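Local coordinates for 3-oxoacyl-[acyl-carrier-protein] synthase 3 (Micrococcus luteus NCTC 2665, PDB 4EWP) that probably catalyses the condensation of acetyl-CoA with malonyl-ACP that initiates fatty acid synthesis, working as a homodimer, at residues E59-V62 with P63-A66; A70-A73 with L74-G78; N278-I281 with I282-A286; M316-L319 with L320-P324. One frame throughout, in Å; residues are numbered along the deposited sequence.

Contact 1: residues E59-V62 with P63-A66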
ATOM      1  N   GLU A  59      20.827  -9.621  -6.663  1.00 33.22           N
ATOM      2  CA  GLU A  59      19.869 -10.263  -7.569  1.00 36.80           C
ATOM      3  C   GLU A  59      18.574 -10.663  -6.864  1.00 33.30           C
ATOM      4  O   GLU A  59      17.513 -10.781  -7.496  1.00 32.63           O
ATOM      5  CB  GLU A  59      20.477 -11.514  -8.231  1.00 43.76           C
ATOM      6  CG  GLU A  59      21.589 -11.240  -9.224  1.00 53.20           C
ATOM      7  CD  GLU A  59      22.885 -10.800  -8.554  1.00 65.25           C
ATOM      8  OE1 GLU A  59      23.193 -11.304  -7.445  1.00 67.48           O
ATOM      9  OE2 GLU A  59      23.595  -9.945  -9.135  1.00 68.11           O
ATOM     10  N   GLU A  60      18.668 -10.897  -5.559  1.00 29.74           N
ATOM     11  CA  GLU A  60      17.507 -11.308  -4.772  1.00 27.89           C
ATOM     12  C   GLU A  60      16.671 -10.104  -4.362  1.00 26.33           C
ATOM     13  O   GLU A  60      16.674  -9.686  -3.192  1.00 23.56           O
ATOM     14  CB  GLU A  60      17.948 -12.092  -3.542  1.00 27.34           C
ATOM     15  CG  GLU A  60      18.457 -13.470  -3.878  1.00 31.31           C
ATOM     16  CD  GLU A  60      19.017 -14.178  -2.677  1.00 32.89           C
ATOM     17  OE1 GLU A  60      19.917 -13.606  -2.013  1.00 28.11           O
ATOM     18  OE2 GLU A  60      18.537 -15.296  -2.394  1.00 36.46           O
ATOM     19  N   THR A  61      15.973  -9.540  -5.344  1.00 26.14           N
ATOM     20  CA  THR A  61      15.184  -8.340  -5.132  1.00 26.61           C
ATOM     21  C   THR A  61      13.879  -8.682  -4.430  1.00 23.35           C
ATOM     22  O   THR A  61      13.540  -9.856  -4.232  1.00 23.69           O
ATOM     23  CB  THR A  61      14.839  -7.679  -6.478  1.00 27.94           C
ATOM     24  OG1 THR A  61      14.150  -8.628  -7.301  1.00 22.98           O
ATOM     25  CG2 THR A  61      16.111  -7.206  -7.200  1.00 24.63           C
ATOM     26  N   VAL A  62      13.137  -7.655  -4.059  1.00 18.90           N
ATOM     27  CA  VAL A  62      11.809  -7.879  -3.513  1.00 20.34           C
ATOM     28  C   VAL A  62      10.932  -8.746  -4.457  1.00 22.92           C
ATOM     29  O   VAL A  62      10.328  -9.721  -4.023  1.00 23.45           O
ATOM     30  CB  VAL A  62      11.150  -6.532  -3.111  1.00 18.10           C
ATOM     31  CG1 VAL A  62       9.649  -6.698  -2.803  1.00 19.31           C
ATOM     32  CG2 VAL A  62      11.901  -5.934  -1.918  1.00 17.60           C
ATOM     33  N   PRO A  63      10.872  -8.404  -5.753  1.00 25.28           N
ATOM     34  CA  PRO A  63      10.045  -9.231  -6.644  1.00 24.69           C
ATOM     35  C   PRO A  63      10.552 -10.663  -6.825  1.00 24.85           C
ATOM     36  O   PRO A  63       9.733 -11.572  -6.940  1.00 21.49           O
ATOM     37  CB  PRO A  63      10.101  -8.476  -7.983  1.00 25.46           C
ATOM     38  CG  PRO A  63      10.325  -7.036  -7.580  1.00 28.37           C
ATOM     39  CD  PRO A  63      11.262  -7.127  -6.384  1.00 27.22           C
ATOM     40  N   VAL A  64      11.870 -10.853  -6.877  1.00 23.04           N
ATOM     41  CA  VAL A  64      12.432 -12.183  -6.969  1.00 22.20           C
ATOM     42  C   VAL A  64      12.025 -13.037  -5.759  1.00 26.52           C
ATOM     43  O   VAL A  64      11.512 -14.150  -5.913  1.00 26.91           O
ATOM     44  CB  VAL A  64      13.959 -12.132  -7.101  1.00 24.44           C
ATOM     45  CG1 VAL A  64      14.577 -13.500  -6.806  1.00 22.75           C
ATOM     46  CG2 VAL A  64      14.327 -11.683  -8.503  1.00 22.30           C
ATOM     47  N   MET A  65      12.244 -12.501  -4.562  1.00 23.07           N
ATOM     48  CA  MET A  65      11.920 -13.210  -3.324  1.00 23.14           C
ATOM     49  C   MET A  65      10.408 -13.451  -3.194  1.00 26.03           C
ATOM     50  O   MET A  65       9.983 -14.550  -2.825  1.00 22.38           O
ATOM     51  CB  MET A  65      12.466 -12.452  -2.100  1.00 19.40           C
ATOM     52  CG  MET A  65      14.009 -12.325  -2.095  1.00 18.42           C
ATOM     53  SD  MET A  65      14.638 -11.833  -0.482  1.00 25.08           S
ATOM     54  CE  MET A  65      14.168 -10.100  -0.407  1.00 19.67           C
ATOM     55  N   ALA A  66       9.604 -12.431  -3.513  1.00 19.59           N
ATOM     56  CA  ALA A  66       8.156 -12.555  -3.409  1.00 18.03           C
ATOM     57  C   ALA A  66       7.651 -13.673  -4.310  1.00 19.20           C
ATOM     58  O   ALA A  66       6.748 -14.427  -3.948  1.00 19.55           O
ATOM     59  CB  ALA A  66       7.474 -11.225  -3.761  1.00 19.31           C
TER
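The pyrrolidine ring of P63 meets the preceding residues along its CD side: T61 OG1 lies 3.4 Å from P63 CD, and V62 CB is pressed to 3.3 Å from the same atom, as the peptide link into a proline requires. The carboxylate of E60 turns away from this ring, its OE2 bonded to the hydroxyl of Y22 and its OE1 to the backbone N of T57. T61 is the N-cap of helix 62-76. A chi1 of 57° sets its hydroxyl between its own N and carbonyl carbon, where OG1 accepts from V64 N at 3.2 Å. V64 folds its CG2 methyl against that oxygen, and CG2 also reaches E59 O at 3.5 Å. Regular helical bonding starts at once: M65 N gives to T61 O (3.0 Å) and A66 N to V62 O (2.9 Å). M65 lays its CG beside T61 O, while its CE approaches E60 O. V62 packs on V150 and A66 on V148, both of strand 144-152. Proline suits the first turn, where its lack of an N-H costs no helical bond, and threonine supplies an acceptor to V64 N, a first-turn amide without a helical i-4 partner; together they give the helix a well-defined start.

Contact 2: residues A70-A73 with L74-G78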
ATOM      1  N   ALA A  70       5.726 -16.963  -3.349  1.00 16.11           N
ATOM      2  CA  ALA A  70       4.421 -17.124  -3.988  1.00 18.98           C
ATOM      3  C   ALA A  70       4.321 -18.475  -4.673  1.00 19.73           C
ATOM      4  O   ALA A  70       3.308 -19.158  -4.557  1.00 24.11           O
ATOM      5  CB  ALA A  70       4.163 -16.018  -4.999  1.00 15.95           C
ATOM      6  N   ARG A  71       5.358 -18.863  -5.404  1.00 17.47           N
ATOM      7  CA  ARG A  71       5.293 -20.144  -6.114  1.00 25.24           C
ATOM      8  C   ARG A  71       5.193 -21.354  -5.172  1.00 23.57           C
ATOM      9  O   ARG A  71       4.465 -22.301  -5.463  1.00 24.71           O
ATOM     10  CB  ARG A  71       6.462 -20.317  -7.086  1.00 28.90           C
ATOM     11  CG  ARG A  71       6.505 -19.288  -8.203  1.00 33.30           C
ATOM     12  CD  ARG A  71       7.401 -19.790  -9.330  1.00 37.09           C
ATOM     13  NE  ARG A  71       7.979 -18.715 -10.133  1.00 36.60           N
ATOM     14  CZ  ARG A  71       7.456 -18.264 -11.265  1.00 37.43           C
ATOM     15  NH1 ARG A  71       6.323 -18.784 -11.727  1.00 41.14           N
ATOM     16  NH2 ARG A  71       8.059 -17.293 -11.935  1.00 36.00           N
ATOM     17  N   GLU A  72       5.921 -21.332  -4.054  1.00 21.81           N
ATOM     18  CA  GLU A  72       5.807 -22.440  -3.103  1.00 26.43           C
ATOM     19  C   GLU A  72       4.381 -22.563  -2.560  1.00 27.39           C
ATOM     20  O   GLU A  72       3.836 -23.666  -2.437  1.00 30.22           O
ATOM     21  CB  GLU A  72       6.788 -22.317  -1.937  1.00 27.05           C
ATOM     22  CG  GLU A  72       6.655 -23.494  -0.994  1.00 32.95           C
ATOM     23  CD  GLU A  72       7.658 -23.493   0.127  1.00 34.00           C
ATOM     24  OE1 GLU A  72       8.412 -22.510   0.266  1.00 36.67           O
ATOM     25  OE2 GLU A  72       7.680 -24.489   0.870  1.00 36.59           O
ATOM     26  N   ALA A  73       3.778 -21.421  -2.254  1.00 23.15           N
ATOM     27  CA  ALA A  73       2.417 -21.390  -1.729  1.00 24.43           C
ATOM     28  C   ALA A  73       1.447 -21.956  -2.757  1.00 23.86           C
ATOM     29  O   ALA A  73       0.567 -22.750  -2.434  1.00 28.55           O
ATOM     30  CB  ALA A  73       2.023 -19.966  -1.348  1.00 18.71           C
ATOM     31  N   LEU A  74       1.632 -21.554  -4.007  1.00 24.42           N
ATOM     32  CA  LEU A  74       0.778 -22.016  -5.088  1.00 23.95           C
ATOM     33  C   LEU A  74       0.855 -23.533  -5.231  1.00 32.07           C
ATOM     34  O   LEU A  74      -0.170 -24.215  -5.344  1.00 32.37           O
ATOM     35  CB  LEU A  74       1.186 -21.347  -6.386  1.00 18.47           C
ATOM     36  CG  LEU A  74       0.633 -19.937  -6.583  1.00 22.67           C
ATOM     37  CD1 LEU A  74       1.263 -19.270  -7.815  1.00 22.86           C
ATOM     38  CD2 LEU A  74      -0.898 -19.971  -6.697  1.00 17.94           C
ATOM     39  N   GLU A  75       2.079 -24.060  -5.219  1.00 34.22           N
ATOM     40  CA  GLU A  75       2.299 -25.501  -5.341  1.00 32.36           C
ATOM     41  C   GLU A  75       1.673 -26.292  -4.170  1.00 28.74           C
ATOM     42  O   GLU A  75       1.024 -27.329  -4.365  1.00 29.72           O
ATOM     43  CB  GLU A  75       3.794 -25.798  -5.470  1.00 39.22           C
ATOM     44  CG  GLU A  75       4.107 -27.286  -5.552  1.00 56.37           C
ATOM     45  CD  GLU A  75       5.596 -27.591  -5.466  1.00 70.44           C
ATOM     46  OE1 GLU A  75       6.332 -26.791  -4.842  1.00 75.93           O
ATOM     47  OE2 GLU A  75       6.028 -28.633  -6.015  1.00 72.32           O
ATOM     48  N   ARG A  76       1.858 -25.794  -2.953  1.00 23.52           N
ATOM     49  CA  ARG A  76       1.279 -26.443  -1.775  1.00 25.56           C
ATOM     50  C   ARG A  76      -0.239 -26.371  -1.726  1.00 25.22           C
ATOM     51  O   ARG A  76      -0.874 -27.222  -1.128  1.00 24.49           O
ATOM     52  CB  ARG A  76       1.837 -25.828  -0.500  1.00 25.66           C
ATOM     53  CG  ARG A  76       3.255 -26.240  -0.178  1.00 28.82           C
ATOM     54  CD  ARG A  76       3.650 -25.588   1.116  1.00 39.05           C
ATOM     55  NE  ARG A  76       5.003 -25.935   1.493  1.00 50.26           N
ATOM     56  CZ  ARG A  76       5.441 -25.909   2.744  1.00 55.67           C
ATOM     57  NH1 ARG A  76       4.614 -25.556   3.719  1.00 56.18           N
ATOM     58  NH2 ARG A  76       6.696 -26.242   3.017  1.00 55.40           N
ATOM     59  N   ALA A  77      -0.812 -25.341  -2.348  1.00 23.28           N
ATOM     60  CA  ALA A  77      -2.260 -25.200  -2.421  1.00 20.22           C
ATOM     61  C   ALA A  77      -2.871 -26.010  -3.583  1.00 24.06           C
ATOM     62  O   ALA A  77      -4.094 -26.101  -3.717  1.00 24.20           O
ATOM     63  CB  ALA A  77      -2.631 -23.712  -2.537  1.00 20.76           C
ATOM     64  N   GLY A  78      -2.030 -26.618  -4.412  1.00 22.05           N
ATOM     65  CA  GLY A  78      -2.523 -27.302  -5.598  1.00 23.07           C
ATOM     66  C   GLY A  78      -3.125 -26.330  -6.615  1.00 24.65           C
ATOM     67  O   GLY A  78      -4.003 -26.695  -7.387  1.00 25.04           O
TER
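E72 and R76, one turn apart, are brought side by side by complementary torsions: E72 sends CG opposite its backbone N (chi1 -179°), whereas R76 keeps CG on the side of its own N (chi1 -75°), and both chains then run extended in the same direction. E72 OE2 thereby forms a salt bridge with R76 NH2 at 2.9 Å and lies 3.1 Å from R76 NE. OE2 alone makes this contact, the carboxylate plane being turned 81° from that of the guanidinium. That oxygen also bonds H317 NE2, and E72 OE1 accepts from A21 N, which leaves both carboxylate oxygens engaged. A long, flexible arginine suits a place where its aliphatic part can follow the helix, CG resting 3.5 Å from E72 O. Beneath these chains L74 N donates to A70 O (3.0 Å) and A77 N to A73 O (2.9 Å). G78, with positive phi, completes a Schellman motif, a backbone shape that glycine adopts readily. Small A73 and A77, with L74, lie against I176 of strand 170-180, and A77 also meets V17 and A18 of strand 13-22. R76 reaches over strand 13-22 at A18 and V19 to H317 and E321 of helix 311-322.

Contact 3: residues N278-I281 with I282-A286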
ATOM      1  N   ASN A 278      12.375  -9.574  18.218  1.00 32.90           N
ATOM      2  CA  ASN A 278      13.440  -9.637  19.194  1.00 35.47           C
ATOM      3  C   ASN A 278      13.165 -10.797  20.152  1.00 32.03           C
ATOM      4  O   ASN A 278      12.049 -10.944  20.651  1.00 27.56           O
ATOM      5  CB  ASN A 278      13.467  -8.309  19.936  1.00 39.47           C
ATOM      6  CG  ASN A 278      14.538  -8.245  20.964  1.00 44.79           C
ATOM      7  OD1 ASN A 278      14.483  -8.948  21.964  1.00 50.93           O
ATOM      8  ND2 ASN A 278      15.514  -7.373  20.749  1.00 44.59           N
ATOM      9  N   MET A 279      14.154 -11.650  20.392  1.00 32.29           N
ATOM     10  CA  MET A 279      13.896 -12.830  21.219  1.00 31.81           C
ATOM     11  C   MET A 279      13.369 -12.424  22.590  1.00 30.21           C
ATOM     12  O   MET A 279      12.475 -13.069  23.150  1.00 32.21           O
ATOM     13  CB  MET A 279      15.145 -13.685  21.383  1.00 30.76           C
ATOM     14  CG  MET A 279      14.855 -15.030  22.023  1.00 27.65           C
ATOM     15  SD  MET A 279      13.980 -16.102  20.879  1.00 42.14           S
ATOM     16  CE  MET A 279      15.371 -16.716  19.930  1.00 35.92           C
ATOM     17  N   ARG A 280      13.935 -11.354  23.128  1.00 30.94           N
ATOM     18  CA  ARG A 280      13.499 -10.815  24.412  1.00 37.11           C
ATOM     19  C   ARG A 280      12.018 -10.416  24.364  1.00 36.41           C
ATOM     20  O   ARG A 280      11.245 -10.708  25.287  1.00 36.04           O
ATOM     21  CB  ARG A 280      14.397  -9.641  24.805  1.00 47.72           C
ATOM     22  CG  ARG A 280      13.928  -8.869  26.020  1.00 63.06           C
ATOM     23  CD  ARG A 280      13.834  -9.765  27.257  1.00 75.00           C
ATOM     24  NE  ARG A 280      13.477  -9.015  28.465  1.00 82.77           N
ATOM     25  CZ  ARG A 280      12.377  -9.236  29.183  1.00 87.02           C
ATOM     26  NH1 ARG A 280      11.537 -10.195  28.819  1.00 88.72           N
ATOM     27  NH2 ARG A 280      12.117  -8.514  30.265  1.00 87.17           N
ATOM     28  N   ILE A 281      11.613  -9.756  23.281  1.00 33.58           N
ATOM     29  CA  ILE A 281      10.196  -9.436  23.121  1.00 32.30           C
ATOM     30  C   ILE A 281       9.336 -10.711  23.033  1.00 31.94           C
ATOM     31  O   ILE A 281       8.302 -10.825  23.699  1.00 31.16           O
ATOM     32  CB  ILE A 281       9.935  -8.544  21.903  1.00 29.91           C
ATOM     33  CG1 ILE A 281      10.410  -7.116  22.195  1.00 31.87           C
ATOM     34  CG2 ILE A 281       8.452  -8.556  21.559  1.00 28.09           C
ATOM     35  CD1 ILE A 281      10.336  -6.175  21.009  1.00 32.59           C
ATOM     36  N   ILE A 282       9.767 -11.663  22.208  1.00 31.66           N
ATOM     37  CA  ILE A 282       9.038 -12.919  22.047  1.00 31.05           C
ATOM     38  C   ILE A 282       8.840 -13.635  23.388  1.00 31.93           C
ATOM     39  O   ILE A 282       7.718 -14.027  23.724  1.00 30.35           O
ATOM     40  CB  ILE A 282       9.747 -13.872  21.067  1.00 31.96           C
ATOM     41  CG1 ILE A 282       9.846 -13.256  19.673  1.00 27.71           C
ATOM     42  CG2 ILE A 282       9.010 -15.210  20.992  1.00 32.08           C
ATOM     43  CD1 ILE A 282      10.647 -14.123  18.704  1.00 26.26           C
ATOM     44  N   ASP A 283       9.923 -13.818  24.146  1.00 31.54           N
ATOM     45  CA  ASP A 283       9.830 -14.495  25.443  1.00 35.40           C
ATOM     46  C   ASP A 283       8.852 -13.811  26.405  1.00 36.81           C
ATOM     47  O   ASP A 283       7.972 -14.456  26.968  1.00 34.75           O
ATOM     48  CB  ASP A 283      11.198 -14.582  26.118  1.00 38.71           C
ATOM     49  CG  ASP A 283      12.179 -15.433  25.347  1.00 42.32           C
ATOM     50  OD1 ASP A 283      11.744 -16.146  24.429  1.00 41.03           O
ATOM     51  OD2 ASP A 283      13.385 -15.393  25.668  1.00 45.03           O
ATOM     52  N   GLU A 284       9.016 -12.502  26.589  1.00 36.81           N
ATOM     53  CA  GLU A 284       8.226 -11.757  27.558  1.00 38.19           C
ATOM     54  C   GLU A 284       6.755 -11.778  27.146  1.00 34.60           C
ATOM     55  O   GLU A 284       5.853 -11.886  27.988  1.00 32.78           O
ATOM     56  CB  GLU A 284       8.750 -10.324  27.667  1.00 41.70           C
ATOM     57  CG  GLU A 284       8.298  -9.581  28.905  1.00 44.17           C
ATOM     58  CD  GLU A 284       8.534 -10.366  30.178  1.00 47.75           C
ATOM     59  OE1 GLU A 284       9.704 -10.680  30.484  1.00 49.19           O
ATOM     60  OE2 GLU A 284       7.540 -10.676  30.870  1.00 48.74           O
ATOM     61  N   PHE A 285       6.538 -11.696  25.835  1.00 29.64           N
ATOM     62  CA  PHE A 285       5.215 -11.798  25.230  1.00 32.07           C
ATOM     63  C   PHE A 285       4.550 -13.151  25.560  1.00 30.18           C
ATOM     64  O   PHE A 285       3.443 -13.208  26.102  1.00 29.86           O
ATOM     65  CB  PHE A 285       5.376 -11.621  23.717  1.00 40.85           C
ATOM     66  CG  PHE A 285       4.172 -11.072  23.026  1.00 40.43           C
ATOM     67  CD1 PHE A 285       4.311 -10.386  21.828  1.00 41.74           C
ATOM     68  CD2 PHE A 285       2.904 -11.253  23.551  1.00 41.43           C
ATOM     69  CE1 PHE A 285       3.207  -9.877  21.166  1.00 42.34           C
ATOM     70  CE2 PHE A 285       1.789 -10.752  22.896  1.00 43.25           C
ATOM     71  CZ  PHE A 285       1.941 -10.061  21.702  1.00 43.72           C
ATOM     72  N   ALA A 286       5.242 -14.240  25.247  1.00 27.58           N
ATOM     73  CA  ALA A 286       4.745 -15.578  25.550  1.00 26.91           C
ATOM     74  C   ALA A 286       4.412 -15.739  27.028  1.00 35.64           C
ATOM     75  O   ALA A 286       3.413 -16.362  27.379  1.00 37.51           O
ATOM     76  CB  ALA A 286       5.768 -16.640  25.108  1.00 26.13           C
TER
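Charge links R280 and E284 one turn apart on helix 279-288. R280 NH1 and E284 OE1 form a salt bridge at a modelled 2.5 Å, short enough to make its detailed geometry doubtful, and NH2 adds a weak bond to the same oxygen. OE1 lies near the guanidinium plane, at its edge, the two planes being 77° apart. Both chains start with CG opposite the backbone N and bend at chi2 (59° in R280), which brings them alongside each other, pointing the same way. D283 turns instead to R299, its OD1 forming a salt bridge there.

Capping falls to N278, whose OD1 accepts from I281 N at 3.3 Å and weakly from R280 N at 2.7 Å. Regular helical bonding follows, from I282 N to N278 O (2.9 Å) and D283 N to M279 O.

Apolar contact is looser. M279 SD stands 4.4 Å from I282 CD1, both chains meeting I301, and F285 packs edge-to-face on F272. Asparagine is a natural N-cap, its short amide reaching the first amides. R280 is the last residue of the predicted ACP-binding region, whose final arginine is probably needed for the weak association with ACP; its pairing with E284 is consistent with a held guanidinium.

Contact 4: residues M316-L319 with L320-P324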
ATOM      1  N   MET A 316       5.906 -19.331  10.467  1.00 24.88           N
ATOM      2  CA  MET A 316       4.824 -20.304  10.346  1.00 25.95           C
ATOM      3  C   MET A 316       5.290 -21.466   9.487  1.00 28.71           C
ATOM      4  O   MET A 316       5.056 -22.643   9.811  1.00 27.32           O
ATOM      5  CB  MET A 316       3.598 -19.666   9.696  1.00 22.79           C
ATOM      6  CG  MET A 316       2.424 -20.612   9.593  1.00 22.73           C
ATOM      7  SD  MET A 316       1.124 -19.937   8.560  1.00 27.46           S
ATOM      8  CE  MET A 316       0.639 -18.504   9.525  1.00 26.47           C
ATOM      9  N   HIS A 317       5.953 -21.119   8.385  1.00 25.25           N
ATOM     10  CA  HIS A 317       6.501 -22.107   7.468  1.00 23.16           C
ATOM     11  C   HIS A 317       7.484 -23.032   8.185  1.00 27.82           C
ATOM     12  O   HIS A 317       7.446 -24.254   8.006  1.00 24.66           O
ATOM     13  CB  HIS A 317       7.172 -21.408   6.291  1.00 21.65           C
ATOM     14  CG  HIS A 317       7.703 -22.337   5.242  1.00 25.08           C
ATOM     15  ND1 HIS A 317       8.932 -22.957   5.347  1.00 26.66           N
ATOM     16  CD2 HIS A 317       7.197 -22.709   4.038  1.00 24.94           C
ATOM     17  CE1 HIS A 317       9.145 -23.694   4.270  1.00 30.23           C
ATOM     18  NE2 HIS A 317       8.112 -23.552   3.454  1.00 27.93           N
ATOM     19  N   ARG A 318       8.358 -22.458   9.002  1.00 27.99           N
ATOM     20  CA  ARG A 318       9.318 -23.263   9.736  1.00 25.32           C
ATOM     21  C   ARG A 318       8.632 -24.120  10.795  1.00 27.71           C
ATOM     22  O   ARG A 318       9.021 -25.258  11.015  1.00 28.49           O
ATOM     23  CB  ARG A 318      10.396 -22.395  10.381  1.00 28.57           C
ATOM     24  CG  ARG A 318      11.412 -23.197  11.192  1.00 27.83           C
ATOM     25  CD  ARG A 318      12.504 -22.299  11.729  1.00 31.60           C
ATOM     26  NE  ARG A 318      13.512 -23.046  12.480  1.00 37.17           N
ATOM     27  CZ  ARG A 318      14.611 -22.506  13.001  1.00 37.69           C
ATOM     28  NH1 ARG A 318      14.852 -21.213  12.849  1.00 36.17           N
ATOM     29  NH2 ARG A 318      15.467 -23.261  13.678  1.00 39.06           N
ATOM     30  N   LEU A 319       7.612 -23.576  11.447  1.00 27.78           N
ATOM     31  CA  LEU A 319       6.879 -24.331  12.453  1.00 29.49           C
ATOM     32  C   LEU A 319       6.293 -25.606  11.859  1.00 26.75           C
ATOM     33  O   LEU A 319       6.344 -26.676  12.476  1.00 27.62           O
ATOM     34  CB  LEU A 319       5.758 -23.473  13.037  1.00 31.45           C
ATOM     35  CG  LEU A 319       5.778 -23.339  14.553  1.00 39.53           C
ATOM     36  CD1 LEU A 319       7.205 -23.108  15.026  1.00 42.58           C
ATOM     37  CD2 LEU A 319       4.866 -22.219  15.021  1.00 40.75           C
ATOM     38  N   LEU A 320       5.734 -25.489  10.655  1.00 24.33           N
ATOM     39  CA  LEU A 320       5.046 -26.611  10.020  1.00 27.00           C
ATOM     40  C   LEU A 320       6.012 -27.663   9.500  1.00 33.67           C
ATOM     41  O   LEU A 320       5.718 -28.857   9.549  1.00 37.03           O
ATOM     42  CB  LEU A 320       4.137 -26.124   8.901  1.00 28.53           C
ATOM     43  CG  LEU A 320       2.917 -25.403   9.471  1.00 27.12           C
ATOM     44  CD1 LEU A 320       2.230 -24.510   8.439  1.00 24.11           C
ATOM     45  CD2 LEU A 320       1.949 -26.404  10.111  1.00 26.76           C
ATOM     46  N   GLU A 321       7.163 -27.234   9.000  1.00 35.37           N
ATOM     47  CA  GLU A 321       8.158 -28.206   8.596  1.00 40.45           C
ATOM     48  C   GLU A 321       8.632 -29.001   9.807  1.00 39.56           C
ATOM     49  O   GLU A 321       8.668 -30.227   9.768  1.00 36.59           O
ATOM     50  CB  GLU A 321       9.326 -27.541   7.880  1.00 48.06           C
ATOM     51  CG  GLU A 321       9.124 -27.436   6.381  1.00 56.13           C
ATOM     52  CD  GLU A 321      10.428 -27.218   5.647  1.00 63.61           C
ATOM     53  OE1 GLU A 321      11.471 -27.079   6.327  1.00 65.97           O
ATOM     54  OE2 GLU A 321      10.409 -27.188   4.396  1.00 65.40           O
ATOM     55  N   GLU A 322       8.961 -28.305  10.893  1.00 37.03           N
ATOM     56  CA  GLU A 322       9.501 -28.961  12.079  1.00 37.11           C
ATOM     57  C   GLU A 322       8.453 -29.781  12.858  1.00 39.93           C
ATOM     58  O   GLU A 322       8.800 -30.762  13.523  1.00 42.53           O
ATOM     59  CB  GLU A 322      10.203 -27.944  12.981  1.00 34.26           C
ATOM     60  CG  GLU A 322      11.530 -27.455  12.411  1.00 37.65           C
ATOM     61  CD  GLU A 322      12.133 -26.287  13.186  1.00 41.24           C
ATOM     62  OE1 GLU A 322      11.573 -25.888  14.235  1.00 39.59           O
ATOM     63  OE2 GLU A 322      13.173 -25.762  12.739  1.00 44.02           O
ATOM     64  N   ASN A 323       7.184 -29.378  12.769  1.00 39.12           N
ATOM     65  CA  ASN A 323       6.077 -30.098  13.411  1.00 42.27           C
ATOM     66  C   ASN A 323       4.840 -30.213  12.492  1.00 39.59           C
ATOM     67  O   ASN A 323       3.841 -29.506  12.687  1.00 34.81           O
ATOM     68  CB  ASN A 323       5.658 -29.439  14.744  1.00 47.47           C
ATOM     69  CG  ASN A 323       6.804 -28.691  15.447  1.00 53.65           C
ATOM     70  OD1 ASN A 323       7.260 -27.634  14.985  1.00 56.62           O
ATOM     71  ND2 ASN A 323       7.232 -29.211  16.598  1.00 52.97           N
ATOM     72  N   PRO A 324       4.899 -31.108  11.490  1.00 43.05           N
ATOM     73  CA  PRO A 324       3.811 -31.255  10.512  1.00 40.92           C
ATOM     74  C   PRO A 324       2.430 -31.455  11.136  1.00 40.54           C
ATOM     75  O   PRO A 324       1.419 -31.137  10.505  1.00 40.99           O
ATOM     76  CB  PRO A 324       4.226 -32.498   9.719  1.00 42.29           C
ATOM     77  CG  PRO A 324       5.711 -32.484   9.779  1.00 45.90           C
ATOM     78  CD  PRO A 324       6.030 -32.004  11.183  1.00 47.53           C
TER
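M316 to L319 each accept, through their carbonyls, the backbone N-H four residues on, from L320 N to M316 O at 3.0 Å through to N323 N to L319 O at 2.8 Å, before the chain leaves helical angles at N323. R318 is fully extended, CG opposite its backbone N (chi1 179°), and places NE 2.7 Å from E322 OE2 in a nearly straight bond (176°). OE2 sits in the guanidinium plane at its edge, but NE meets that oxygen from above the carboxylate, 38° out of its plane. R318 NH1 is shared with D300 and D303, so three carboxylates gather round this arginine. One step round the helix, H317 CE1 lies 3.7 Å from E321 OE2. The strongest polar partner of H317 is instead E72 of contact 2. M316, which is buried, and L320 run alongside each other, pointing the same way, CG of M316 4.1 Å from CD1 of L320. L319, alongside A271 and I273 of strand 269-274, and M316, also against I273, join the helix to its sheet, a place for branched or flexible apolar chains. Arginine fits where several acids converge, because NE and NH1 can serve different acids at once. The carboxylates balance its charge, and bonds at both NE and NH1 would fix how the guanidinium is turned. Round H317, the acids E72 and E321 and the nearby R76 would probably have opposing effects on the imidazole.

In the fold
Contacts 1 and 2 follow each other along helix 62-76, their centres 17 Å apart, the first at its start and the second towards its end. Contact 2 meets contact 4 directly: E72 OE2 lies 2.8 Å from H317 NE2, a probable hydrogen bond that ties this helix to helix 311-322. Contacts 3 and 4 both belong to the C-terminal part of the chain, with nearest atoms about 8 Å apart. Contact 3 is closest to the predicted active site: the side chain of N278 is about 6 Å from that of N306, and that of I281 about 7 Å from that of H275. The side chain of M316 in contact 4 is about 11 Å from that of H275. Contact 1 lies across the chain's centre from contact 3, centres 29 Å apart.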